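Local coordinates for protein ABC-type phosphate transport system, periplasmic component (Lactobacillus brevis, PDB 4ECF) that probably binds phosphate as the solute-binding component of a PstSACB-type ABC transporter and hands it on for import across the cell membrane, at residues T110-K113 / E114-G117; K94-S97 / T98-I102; Y177-K180 / T181-A184; A135-Q139 / F140-N144; E152-S155 / S156-R160. All blocks are in the same frame, centred on the assembly; numbering follows the deposited sequence. Where two conformers were deposited one is given.

Contact 1. Residues T110-K113 / E114-G117; sequences TNWK and EVGG
Glu114 turns its carboxylate back along the chain, and a single oxygen, OE2, takes two backbone N-H groups: Thr110 N stands 2.9 Å from Glu114 OE2 and Asn111 N 3.0 Å from the same atom. Both donors come from one face of the carboxylate, the first from 35° above its plane. The glutamate reaches them because its chain is extended beyond CG, with CG lying beside its own backbone N (chi1 -63°). In return Glu114 N donates to Asn111 O, which binds the two residues in both directions.

A second side-chain bond starts the turn. Asn111 OD1 accepts from Lys113 N at 2.8 Å, in the plane of the amide carbonyl, and so forms an Asx turn. The same oxygen also accepts from Gln120 N, while Asn111 ND2 reaches Asp119.

Among the backbone bonds, Trp112 O is shared by Val115 N, at 3.0 Å from it, and Gly117 N, which approach from opposite faces of the carbonyl plane. Gly116, at a positive phi of 90°, carries the chain round between them.

The apolar part is small: Val115 CG2 lies 3.7 Å from Trp112 CE3, oblique to the indole. The turn belongs to the surface loop that leads from helix 98-105 to strand 123-127; the indole packs on Ile104 of that helix and bonds through NE1 to Gly168 O, while Val115 rests on Gln100.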
loop_
_atom_site.group_PDB
_atom_site.type_symbol
_atom_site.label_atom_id
_atom_site.label_comp_id
_atom_site.label_asym_id
_atom_site.label_seq_id
_atom_site.Cartn_x
_atom_site.Cartn_y
_atom_site.Cartn_z
ATOM N N THR A 110 7.972 -24.576 -5.644
ATOM C CA THR A 110 9.210 -24.106 -4.985
ATOM C C THR A 110 10.346 -23.717 -5.953
ATOM O O THR A 110 11.379 -23.256 -5.516
ATOM C CB THR A 110 9.759 -25.181 -4.020
ATOM O OG1 THR A 110 10.037 -26.363 -4.755
ATOM C CG2 THR A 110 8.745 -25.466 -2.877
ATOM N N ASN A 111 10.157 -23.940 -7.249
ATOM C CA ASN A 111 11.124 -23.593 -8.280
ATOM C C ASN A 111 10.406 -22.860 -9.437
ATOM O O ASN A 111 9.315 -23.254 -9.885
ATOM C CB ASN A 111 11.815 -24.874 -8.744
ATOM C CG ASN A 111 12.998 -24.601 -9.638
ATOM O OD1 ASN A 111 12.833 -24.072 -10.733
ATOM N ND2 ASN A 111 14.213 -25.035 -9.204
ATOM N N TRP A 112 10.999 -21.778 -9.936
ATOM C CA TRP A 112 10.405 -21.024 -11.014
ATOM C C TRP A 112 10.197 -21.820 -12.300
ATOM O O TRP A 112 9.325 -21.507 -13.110
ATOM C CB TRP A 112 11.262 -19.794 -11.311
ATOM C CG TRP A 112 11.147 -18.763 -10.237
ATOM C CD1 TRP A 112 12.065 -18.453 -9.249
ATOM C CD2 TRP A 112 10.006 -17.905 -10.001
ATOM N NE1 TRP A 112 11.588 -17.480 -8.427
ATOM C CE2 TRP A 112 10.346 -17.095 -8.829
ATOM C CE3 TRP A 112 8.788 -17.728 -10.613
ATOM C CZ2 TRP A 112 9.467 -16.173 -8.308
ATOM C CZ3 TRP A 112 7.912 -16.764 -10.096
ATOM C CH2 TRP A 112 8.255 -16.016 -8.969
ATOM N N LYS A 113 10.943 -22.900 -12.497
ATOM C CA LYS A 113 10.747 -23.684 -13.697
ATOM C C LYS A 113 9.337 -24.287 -13.772
ATOM O O LYS A 113 8.851 -24.593 -14.852
ATOM C CB LYS A 113 11.789 -24.818 -13.769
ATOM C CG LYS A 113 11.722 -25.610 -15.084
ATOM C CD LYS A 113 12.799 -26.678 -15.153
ATOM C CE LYS A 113 12.718 -27.490 -16.445
ATOM N NZ LYS A 113 13.739 -28.580 -16.480
ATOM N N GLU A 114 8.704 -24.460 -12.615
ATOM C CA GLU A 114 7.376 -25.032 -12.521
ATOM C C GLU A 114 6.321 -24.110 -13.135
ATOM O O GLU A 114 5.209 -24.561 -13.436
ATOM C CB GLU A 114 7.008 -25.306 -11.061
ATOM C CG GLU A 114 7.917 -26.341 -10.402
ATOM C CD GLU A 114 7.548 -26.594 -8.952
ATOM O OE1 GLU A 114 6.466 -27.174 -8.738
ATOM O OE2 GLU A 114 8.320 -26.219 -8.020
ATOM N N VAL A 115 6.667 -22.848 -13.333
ATOM C CA VAL A 115 5.737 -21.891 -13.889
ATOM C C VAL A 115 6.322 -21.268 -15.169
ATOM O O VAL A 115 5.907 -20.213 -15.592
ATOM C CB VAL A 115 5.306 -20.806 -12.877
ATOM C CG1 VAL A 115 4.515 -21.387 -11.736
ATOM C CG2 VAL A 115 6.502 -20.013 -12.325
ATOM N N GLY A 116 7.262 -21.974 -15.794
ATOM C CA GLY A 116 7.830 -21.578 -17.094
ATOM C C GLY A 116 9.045 -20.677 -17.014
ATOM O O GLY A 116 9.471 -20.115 -18.025
ATOM N N GLY A 117 9.585 -20.491 -15.811
ATOM C CA GLY A 117 10.735 -19.623 -15.606
ATOM C C GLY A 117 12.039 -20.398 -15.562
ATOM O O GLY A 117 12.101 -21.537 -16.002
#

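Contact 2. Residues K94-S97 / T98-I102; sequences KNLS and TNQLI
Gln100 folds back over the start of its own helix, its amide pointing at the residue that precedes the first turn. The side chain leaves with CG beside the backbone N and runs extended, which carries OE1 to within 2.8 Å of Ser97 N. That bond is nearly straight, 170° at the hydrogen.

Ser97 answers in the other direction. Its OG sits between its own backbone N and carbonyl carbon (chi1 64°), facing the helix, and accepts from Gln100 N at 3.1 Å. Gln100 CG passes 3.3 Å from Ser97 OG, so the glutamine's aliphatic part lies against the hydroxyl while its amide reaches beyond. The first helical backbone bond, Leu101 N to Ser97 O, completes the grip on the serine.

Leu96 and Leu101 meet at about a right angle, touching through their CD1 methyls at 4.0 Å. Both also pack on Leu187 of strand 183-187, and Asn188 OD1 accepts from Thr98 N, giving another of the first-turn amides a partner.

Reciprocal bonds between Ser97 and Gln100 make a capping box, with the serine as N-cap where strand 95-96 passes directly into helix 98-105.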
loop_
_atom_site.group_PDB
_atom_site.type_symbol
_atom_site.label_atom_id
_atom_site.label_comp_id
_atom_site.label_asym_id
_atom_site.label_seq_id
_atom_site.Cartn_x
_atom_site.Cartn_y
_atom_site.Cartn_z
ATOM N N LYS A 94 7.075 -13.119 -16.304
ATOM C CA LYS A 94 6.457 -11.810 -16.236
ATOM C C LYS A 94 4.969 -11.857 -15.891
ATOM O O LYS A 94 4.335 -10.808 -15.734
ATOM C CB LYS A 94 6.663 -11.073 -17.573
ATOM C CG LYS A 94 8.126 -10.718 -17.815
ATOM C CD LYS A 94 8.320 -9.679 -18.897
ATOM C CE LYS A 94 9.809 -9.535 -19.199
ATOM N NZ LYS A 94 10.199 -8.109 -19.378
ATOM N N ASN A 95 4.431 -13.066 -15.741
ATOM C CA ASN A 95 3.019 -13.287 -15.500
ATOM C C ASN A 95 2.859 -14.550 -14.679
ATOM O O ASN A 95 3.663 -15.472 -14.819
ATOM C CB ASN A 95 2.231 -13.479 -16.797
ATOM C CG ASN A 95 0.747 -13.729 -16.554
ATOM O OD1 ASN A 95 -0.005 -12.809 -16.183
ATOM N ND2 ASN A 95 0.331 -15.028 -16.688
ATOM N N LEU A 96 1.850 -14.542 -13.809
ATOM C CA LEU A 96 1.357 -15.765 -13.125
ATOM C C LEU A 96 -0.156 -15.785 -13.140
ATOM O O LEU A 96 -0.788 -14.722 -13.149
ATOM C CB LEU A 96 1.826 -15.805 -11.659
ATOM C CG LEU A 96 3.323 -15.953 -11.415
ATOM C CD1 LEU A 96 3.605 -15.714 -9.920
ATOM C CD2 LEU A 96 3.930 -17.269 -11.851
ATOM N N SER A 97 -0.758 -16.979 -13.167
ATOM C CA SER A 97 -2.195 -17.058 -12.891
ATOM C C SER A 97 -2.410 -16.902 -11.377
ATOM O O SER A 97 -1.452 -17.058 -10.596
ATOM C CB SER A 97 -2.792 -18.395 -13.286
ATOM O OG SER A 97 -2.236 -19.453 -12.515
ATOM N N THR A 98 -3.651 -16.657 -10.957
ATOM C CA THR A 98 -3.971 -16.646 -9.525
ATOM C C THR A 98 -3.552 -17.982 -8.856
ATOM O O THR A 98 -2.947 -17.970 -7.780
ATOM C CB THR A 98 -5.451 -16.356 -9.294
ATOM O OG1 THR A 98 -5.726 -15.000 -9.644
ATOM C CG2 THR A 98 -5.876 -16.601 -7.827
ATOM N N ASN A 99 -3.874 -19.101 -9.485
ATOM C CA ASN A 99 -3.570 -20.395 -8.884
ATOM C C ASN A 99 -2.062 -20.574 -8.709
ATOM O O ASN A 99 -1.618 -21.081 -7.671
ATOM C CB ASN A 99 -4.164 -21.538 -9.720
ATOM C CG ASN A 99 -3.985 -22.897 -9.070
ATOM O OD1 ASN A 99 -3.269 -23.752 -9.595
ATOM N ND2 ASN A 99 -4.642 -23.100 -7.924
ATOM N N GLN A 100 -1.267 -20.173 -9.713
ATOM C CA GLN A 100 0.186 -20.229 -9.581
ATOM C C GLN A 100 0.693 -19.329 -8.461
ATOM O O GLN A 100 1.556 -19.740 -7.709
ATOM C CB GLN A 100 0.911 -19.865 -10.884
ATOM C CG GLN A 100 0.696 -20.850 -12.026
ATOM C CD GLN A 100 1.184 -20.335 -13.353
ATOM O OE1 GLN A 100 1.004 -19.149 -13.695
ATOM N NE2 GLN A 100 1.722 -21.263 -14.184
ATOM N N LEU A 101 0.159 -18.098 -8.375
ATOM C CA LEU A 101 0.570 -17.174 -7.329
ATOM C C LEU A 101 0.299 -17.753 -5.931
ATOM O O LEU A 101 1.155 -17.677 -5.019
ATOM C CB LEU A 101 -0.135 -15.837 -7.529
ATOM C CG LEU A 101 0.276 -14.749 -6.531
ATOM C CD1 LEU A 101 1.692 -14.198 -6.768
ATOM C CD2 LEU A 101 -0.710 -13.594 -6.586
ATOM N N ILE A 102 -0.867 -18.366 -5.761
ATOM C CA ILE A 102 -1.255 -18.938 -4.471
ATOM C C ILE A 102 -0.316 -20.090 -4.144
ATOM O O ILE A 102 0.209 -20.190 -3.053
ATOM C CB ILE A 102 -2.696 -19.406 -4.476
ATOM C CG1 ILE A 102 -3.642 -18.211 -4.437
ATOM C CG2 ILE A 102 -2.990 -20.308 -3.274
ATOM C CD1 ILE A 102 -5.086 -18.509 -4.796
#

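Contact 3. Residues Y177-K180 / T181-A184; sequences YVNK and TVQA
The amide of Asn179 is the flat group here, and its oxygen meets Thr181 in two ways. Thr181 OG1 donates in the carbonyl plane, on a lone pair of OD1, at a short 2.5 Å between Thr181 OG1 and Asn179 OD1. Thr181 N comes to the same oxygen from 38° above that plane, 2.9 Å from Asn179 OD1, and this bond makes an Asx turn. Torsions bring the groups together: chi1 values of 70° at Asn179 and 65° at Thr181 swing both side chains in toward each other.

The backbone of the same residues forms a type I beta turn from Asn179 to Val182, closed by Val182 N, which donates to Asn179 O at 3.2 Å. Lys180 occupies a corner of the turn and offers its carbonyl O to Lys89 NZ. Beyond the turn, Val178 CG1 touches Ala184 CB at 4.2 Å, and both residues lie against Thr84 of strand 73-87. On the helix 156-165 side, Thr181 packs on Ala164 and Val182 on Val163.

One side-chain oxygen thus carries both a hydroxyl and a backbone amide from the same threonine, so the Asn179 carboxamide should be held firmly in rotation and the turn leading into strand 183-187 fixed from its side chains as well as its backbone.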
loop_
_atom_site.group_PDB
_atom_site.type_symbol
_atom_site.label_atom_id
_atom_site.label_comp_id
_atom_site.label_asym_id
_atom_site.label_seq_id
_atom_site.Cartn_x
_atom_site.Cartn_y
_atom_site.Cartn_z
ATOM N N TYR A 177 6.359 2.101 -5.747
ATOM C CA TYR A 177 7.675 1.610 -5.467
ATOM C C TYR A 177 8.268 0.849 -6.636
ATOM O O TYR A 177 9.451 0.564 -6.641
ATOM C CB TYR A 177 7.672 0.711 -4.216
ATOM C CG TYR A 177 7.598 1.464 -2.888
ATOM C CD1 TYR A 177 6.384 1.948 -2.380
ATOM C CD2 TYR A 177 8.763 1.739 -2.163
ATOM C CE1 TYR A 177 6.330 2.670 -1.208
ATOM C CE2 TYR A 177 8.713 2.448 -0.973
ATOM C CZ TYR A 177 7.503 2.938 -0.493
ATOM O OH TYR A 177 7.514 3.590 0.726
ATOM N N VAL A 178 7.453 0.467 -7.621
ATOM C CA VAL A 178 8.000 -0.284 -8.733
ATOM C C VAL A 178 8.969 0.606 -9.530
ATOM O O VAL A 178 8.613 1.736 -9.851
ATOM C CB VAL A 178 6.881 -0.841 -9.666
ATOM C CG1 VAL A 178 7.507 -1.508 -10.882
ATOM C CG2 VAL A 178 5.968 -1.810 -8.893
ATOM N N ASN A 179 10.165 0.092 -9.783
ATOM C CA ASN A 179 11.186 0.750 -10.607
ATOM C C ASN A 179 12.012 -0.286 -11.375
ATOM O O ASN A 179 11.732 -1.491 -11.298
ATOM C CB ASN A 179 12.067 1.709 -9.753
ATOM C CG ASN A 179 13.018 0.992 -8.776
ATOM O OD1 ASN A 179 13.349 -0.172 -8.934
ATOM N ND2 ASN A 179 13.486 1.731 -7.771
ATOM N N LYS A 180 13.037 0.185 -12.091
ATOM C CA LYS A 180 13.849 -0.639 -12.985
ATOM C C LYS A 180 14.646 -1.745 -12.304
ATOM O O LYS A 180 15.146 -2.649 -12.984
ATOM C CB LYS A 180 14.846 0.242 -13.766
ATOM C CG LYS A 180 14.220 1.146 -14.816
ATOM C CD LYS A 180 15.281 1.890 -15.628
ATOM C CE LYS A 180 15.969 2.987 -14.825
ATOM N NZ LYS A 180 15.032 4.081 -14.441
ATOM N N THR A 181 14.778 -1.695 -10.977
ATOM C CA THR A 181 15.536 -2.725 -10.262
ATOM C C THR A 181 14.742 -4.031 -10.053
ATOM O O THR A 181 15.330 -5.052 -9.723
ATOM C CB THR A 181 16.029 -2.225 -8.888
ATOM O OG1 THR A 181 14.905 -1.974 -8.050
ATOM C CG2 THR A 181 16.863 -0.921 -9.029
ATOM N N VAL A 182 13.424 -3.965 -10.235
ATOM C CA VAL A 182 12.543 -5.134 -10.072
ATOM C C VAL A 182 11.538 -5.252 -11.228
ATOM O O VAL A 182 11.392 -4.319 -12.029
ATOM C CB VAL A 182 11.795 -5.086 -8.718
ATOM C CG1 VAL A 182 12.788 -5.105 -7.551
ATOM C CG2 VAL A 182 10.892 -3.857 -8.635
ATOM N N GLN A 183 10.858 -6.399 -11.299
ATOM C CA GLN A 183 9.884 -6.684 -12.339
ATOM C C GLN A 183 8.516 -6.893 -11.713
ATOM O O GLN A 183 8.349 -7.820 -10.927
ATOM C CB GLN A 183 10.325 -7.915 -13.150
ATOM C CG GLN A 183 9.253 -8.537 -14.056
ATOM C CD GLN A 183 9.068 -7.750 -15.332
ATOM O OE1 GLN A 183 9.966 -7.722 -16.162
ATOM N NE2 GLN A 183 7.889 -7.116 -15.510
ATOM N N ALA A 184 7.544 -6.035 -12.033
ATOM C CA ALA A 184 6.137 -6.249 -11.651
ATOM C C ALA A 184 5.561 -7.360 -12.488
ATOM O O ALA A 184 5.767 -7.417 -13.699
ATOM C CB ALA A 184 5.273 -4.987 -11.853
#

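Contact 4. Residues A135-Q139 / F140-N144; sequences ATFEQ and FGLAN. With EDO (1,2-ethanediol), chain L.
Phe137 O, near the end of helix 132-140, is gripped by two backbone amides: Gly141 N lies 2.8 Å from Phe137 O and Leu142 N 3.0 Å from it. The second donor lies in the carbonyl plane, the first is tilted 30° from it, and both bonds are well bent at the hydrogen. Next along, Glu138 O takes Asn144 N at 2.9 Å. With steps of five residues (Leu142 to Phe137) and six (Asn144 to Glu138), the helical bonding widens at this C-terminal end.

Gln139 and Phe140 lie side by side, pointing the same way, with the amide stacked on the ring at 10° between planes. Gln139 CG stands over the centre of the ring face, 3.6 Å from the centroid, a CH-pi contact. The glutamine chain is extended with CG anti to the backbone N (chi1 177°), which lays it along the ring. Arg252 makes a cation-pi contact with the same phenylalanine.

Inward, Leu142 CG approaches the Phe137 ring obliquely, 3.8 Å from Phe137 CE2. That ring also stacks with Tyr172 and meets Phe105 edge-to-face. Asn144 ND2 lies 3.4 Å from Gln139 CA, and a water accepts weakly from Gln139 NE2 and donates to Asn144 OD1.

A 1,2-ethanediol, probably from the crystallisation liquor, bridges Ala143 N and Phe140 O weakly. Chemically, Phe137 O and Glu138 O are taken up by amides of residues 141-144 as the helix ends, while the Glu138 carboxylate is bound to Arg134, Arg146 and Ser147; the two arginines probably balance its charge and would favour the ionised form.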
loop_
_atom_site.group_PDB
_atom_site.type_symbol
_atom_site.label_atom_id
_atom_site.label_comp_id
_atom_site.label_asym_id
_atom_site.label_seq_id
_atom_site.Cartn_x
_atom_site.Cartn_y
_atom_site.Cartn_z
ATOM N N ALA A 135 -1.928 -7.438 4.137
ATOM C CA ALA A 135 -3.336 -7.778 4.312
ATOM C C ALA A 135 -4.100 -7.727 3.003
ATOM O O ALA A 135 -4.905 -8.593 2.692
ATOM C CB ALA A 135 -3.969 -6.882 5.370
ATOM N N THR A 136 -3.828 -6.682 2.221
ATOM C CA THR A 136 -4.538 -6.467 0.950
ATOM C C THR A 136 -4.153 -7.533 -0.046
ATOM O O THR A 136 -5.004 -8.091 -0.758
ATOM C CB THR A 136 -4.261 -5.036 0.408
ATOM O OG1 THR A 136 -4.715 -4.089 1.383
ATOM C CG2 THR A 136 -5.052 -4.821 -0.863
ATOM N N PHE A 137 -2.874 -7.898 -0.031
ATOM C CA PHE A 137 -2.337 -8.874 -0.971
ATOM C C PHE A 137 -2.917 -10.269 -0.660
ATOM O O PHE A 137 -3.399 -10.981 -1.564
ATOM C CB PHE A 137 -0.803 -8.873 -0.940
ATOM C CG PHE A 137 -0.181 -9.838 -1.925
ATOM C CD1 PHE A 137 -0.191 -9.554 -3.278
ATOM C CD2 PHE A 137 0.413 -11.035 -1.498
ATOM C CE1 PHE A 137 0.407 -10.411 -4.201
ATOM C CE2 PHE A 137 0.988 -11.909 -2.427
ATOM C CZ PHE A 137 0.994 -11.591 -3.764
ATOM N N GLU A 138 -2.968 -10.616 0.621
ATOM C CA GLU A 138 -3.543 -11.935 1.008
ATOM C C GLU A 138 -5.023 -12.032 0.648
ATOM O O GLU A 138 -5.475 -13.046 0.106
ATOM C CB GLU A 138 -3.238 -12.251 2.500
ATOM C CG GLU A 138 -1.711 -12.412 2.729
ATOM C CD GLU A 138 -1.250 -13.027 4.056
ATOM O OE1 GLU A 138 -2.001 -12.956 5.043
ATOM O OE2 GLU A 138 -0.097 -13.531 4.125
ATOM N N GLN A 139 -5.779 -10.955 0.928
ATOM C CA GLN A 139 -7.191 -10.978 0.680
ATOM C C GLN A 139 -7.520 -10.980 -0.835
ATOM O O GLN A 139 -8.334 -11.775 -1.286
ATOM C CB GLN A 139 -7.878 -9.823 1.392
ATOM C CG GLN A 139 -9.371 -9.746 1.104
ATOM C CD GLN A 139 -10.112 -8.840 2.087
ATOM O OE1 GLN A 139 -9.495 -8.056 2.831
ATOM N NE2 GLN A 139 -11.441 -8.960 2.106
ATOM N N PHE A 140 -6.922 -10.056 -1.598
ATOM C CA PHE A 140 -7.337 -9.835 -2.974
ATOM C C PHE A 140 -6.436 -10.436 -4.044
ATOM O O PHE A 140 -6.849 -10.565 -5.216
ATOM C CB PHE A 140 -7.544 -8.320 -3.200
ATOM C CG PHE A 140 -8.604 -7.730 -2.315
ATOM C CD1 PHE A 140 -9.935 -7.997 -2.569
ATOM C CD2 PHE A 140 -8.279 -6.931 -1.233
ATOM C CE1 PHE A 140 -10.921 -7.506 -1.741
ATOM C CE2 PHE A 140 -9.262 -6.435 -0.388
ATOM C CZ PHE A 140 -10.582 -6.724 -0.646
ATOM N N GLY A 141 -5.225 -10.811 -3.648
ATOM C CA GLY A 141 -4.252 -11.546 -4.468
ATOM C C GLY A 141 -4.236 -13.063 -4.266
ATOM O O GLY A 141 -4.229 -13.832 -5.236
ATOM N N LEU A 142 -4.279 -13.453 -3.001
ATOM C CA LEU A 142 -4.160 -14.870 -2.591
ATOM C C LEU A 142 -5.486 -15.541 -2.160
ATOM O O LEU A 142 -5.456 -16.635 -1.569
ATOM C CB LEU A 142 -3.087 -15.026 -1.514
ATOM C CG LEU A 142 -1.680 -14.470 -1.783
ATOM C CD1 LEU A 142 -0.753 -14.804 -0.597
ATOM C CD2 LEU A 142 -1.069 -15.048 -3.033
ATOM N N ALA A 143 -6.633 -14.918 -2.415
ATOM C CA ALA A 143 -7.935 -15.516 -2.041
ATOM C C ALA A 143 -7.967 -15.983 -0.570
ATOM O O ALA A 143 -8.466 -17.056 -0.231
ATOM C CB ALA A 143 -8.341 -16.639 -2.996
ATOM N N ASN A 144 -7.404 -15.136 0.296
ATOM C CA ASN A 144 -7.318 -15.371 1.734
ATOM C C ASN A 144 -6.424 -16.540 2.181
ATOM O O ASN A 144 -6.474 -16.921 3.340
ATOM C CB ASN A 144 -8.721 -15.463 2.368
ATOM C CG ASN A 144 -9.522 -14.193 2.190
ATOM O OD1 ASN A 144 -10.630 -14.210 1.653
ATOM N ND2 ASN A 144 -8.971 -13.100 2.643
HETATM C C1 EDO L . -7.706 -13.788 -5.674
HETATM O O1 EDO L . -7.936 -13.262 -4.341
HETATM C C2 EDO L . -9.026 -14.093 -6.393
HETATM O O2 EDO L . -9.286 -15.505 -6.517
HETATM O O HOH W 1 -12.733 -12.021 1.274
#

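Contact 5. Residues E152-S155 / S156-R160; sequences EQDS and SGMVR. With ACT (acetate ion), chain C.
From strand 151-153 the chain bends at Asp154 and enters helix 156-165 at Ser155, whose carbonyl O accepts from Val159 N, 3.1 Å from Ser155 O, in the first helical bond; Asp154 N is buried here with no partner in the model. Ser155 is the N-cap. A chi1 of 65° turns its hydroxyl in toward the first turn, where it takes the N-H of selenomethionine Met158, with 3.1 Å between Ser155 OG and Met158 N and 160° at the hydrogen.

Met158 was modelled in two conformers; in one, its CG passes 3.3 Å from Ser155 OG, and the position of its terminal methyl is doubtful. The Gln153 side chain, bent at chi2, crosses that of Met158 obliquely, with NE2 near Met158 CB; Gln153 CB meets Val159 CG2 at 3.9 Å, and its OE1 is bound by Gln151. Arg160, one turn after Ser156, donates through NH1 to an acetate, probably from the crystallisation liquor, whose oxygen lies in the guanidinium plane 2.9 Å from Arg160 NH1, and also to Tyr177 O.

This junction stands beside strand 123-127, where Gln153 packs on Ile125 and Val159 on Arg127. Ser156 bonds to Thr12 and, like Val159, rests on strand 169-174.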
loop_
_atom_site.group_PDB
_atom_site.type_symbol
_atom_site.label_atom_id
_atom_site.label_comp_id
_atom_site.label_asym_id
_atom_site.label_seq_id
_atom_site.Cartn_x
_atom_site.Cartn_y
_atom_site.Cartn_z
ATOM N N GLU A 152 11.173 -11.902 6.365
ATOM C CA GLU A 152 10.314 -10.692 6.469
ATOM C C GLU A 152 11.124 -9.405 6.494
ATOM O O GLU A 152 12.262 -9.361 6.987
ATOM C CB GLU A 152 9.376 -10.739 7.685
ATOM C CG GLU A 152 8.241 -11.737 7.490
ATOM C CD GLU A 152 7.357 -12.008 8.697
ATOM O OE1 GLU A 152 7.572 -11.454 9.806
ATOM O OE2 GLU A 152 6.416 -12.828 8.516
ATOM N N GLN A 153 10.518 -8.350 5.960
ATOM C CA GLN A 153 11.157 -7.038 5.864
ATOM C C GLN A 153 10.178 -6.043 6.458
ATOM O O GLN A 153 8.989 -6.325 6.492
ATOM C CB GLN A 153 11.491 -6.702 4.418
ATOM C CG GLN A 153 12.386 -7.705 3.710
ATOM C CD GLN A 153 13.741 -7.900 4.357
ATOM O OE1 GLN A 153 14.236 -9.020 4.414
ATOM N NE2 GLN A 153 14.361 -6.822 4.813
ATOM N N ASP A 154 10.664 -4.890 6.939
ATOM C CA ASP A 154 9.829 -4.011 7.752
ATOM C C ASP A 154 9.174 -2.914 6.942
ATOM O O ASP A 154 8.375 -2.178 7.500
ATOM C CB ASP A 154 10.633 -3.370 8.905
ATOM C CG ASP A 154 10.970 -4.348 10.030
ATOM O OD1 ASP A 154 10.381 -5.457 10.105
ATOM O OD2 ASP A 154 11.840 -3.985 10.858
ATOM N N SER A 155 9.482 -2.786 5.647
ATOM C CA SER A 155 8.873 -1.704 4.852
ATOM C C SER A 155 8.782 -2.075 3.383
ATOM O O SER A 155 9.506 -2.943 2.909
ATOM C CB SER A 155 9.721 -0.408 4.944
ATOM O OG SER A 155 10.992 -0.582 4.354
ATOM N N SER A 156 7.994 -1.281 2.654
ATOM C CA SER A 156 7.925 -1.368 1.200
ATOM C C SER A 156 9.306 -1.207 0.550
ATOM O O SER A 156 9.677 -1.948 -0.342
ATOM C CB SER A 156 6.991 -0.260 0.666
ATOM O OG SER A 156 5.665 -0.381 1.137
ATOM N N GLY A 157 10.076 -0.205 0.990
ATOM C CA GLY A 157 11.385 0.058 0.418
ATOM C C GLY A 157 12.381 -1.070 0.617
ATOM O O GLY A 157 13.119 -1.387 -0.309
HETATM N N MSE A 158 12.354 -1.700 1.788
HETATM C CA MSE A 158 13.244 -2.839 2.058
HETATM C C MSE A 158 12.834 -4.098 1.267
HETATM O O MSE A 158 13.700 -4.825 0.808
HETATM C CB MSE A 158 13.352 -3.096 3.550
HETATM C CG MSE A 158 14.044 -1.949 4.269
HETATM SE SE MSE A 158 14.121 -2.211 6.197
HETATM C CE MSE A 158 12.334 -1.823 6.776
ATOM N N VAL A 159 11.531 -4.348 1.105
ATOM C CA VAL A 159 11.050 -5.438 0.253
ATOM C C VAL A 159 11.599 -5.207 -1.172
ATOM O O VAL A 159 12.189 -6.094 -1.783
ATOM C CB VAL A 159 9.498 -5.531 0.260
ATOM C CG1 VAL A 159 9.027 -6.191 -1.030
ATOM C CG2 VAL A 159 8.988 -6.302 1.504
ATOM N N ARG A 160 11.434 -3.988 -1.714
ATOM C CA ARG A 160 11.946 -3.716 -3.057
ATOM C C ARG A 160 13.482 -3.983 -3.180
ATOM O O ARG A 160 13.925 -4.629 -4.123
ATOM C CB ARG A 160 11.583 -2.300 -3.489
ATOM C CG ARG A 160 12.226 -1.918 -4.815
ATOM C CD ARG A 160 11.906 -0.484 -5.149
ATOM N NE ARG A 160 12.395 0.484 -4.165
ATOM C CZ ARG A 160 12.016 1.754 -4.099
ATOM N NH1 ARG A 160 11.123 2.253 -4.942
ATOM N NH2 ARG A 160 12.540 2.556 -3.171
HETATM C C ACT C . 9.351 5.363 -3.685
HETATM O O ACT C . 9.886 4.844 -4.689
HETATM O OXT ACT C . 8.122 5.564 -3.667
HETATM C CH3 ACT C . 10.206 5.730 -2.503
#

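Contacts 2 and 5 are alike, each a serine-capped helix start that follows a short strand. Contact 1 leans on contact 2, where Val115 CG2 comes 3.8 Å from Leu96 CD2; from its other flank contact 2 meets contact 4, with Leu101 CG 3.8 Å from Leu142 CD2. Contact 3 packs on contact 5, Val182 CG1 lying 3.6 Å from Arg160 O, and touches contact 2 through a weak bond between Lys94 and Gln183. Contact 5 comes close to the ligand: the Ser156 side chain lies about 5 Å from a bound phosphate that may come from the crystallisation liquor but is consistent with a binding site nearby. Contact 1 is about 24 Å, centre to centre, from contact 5.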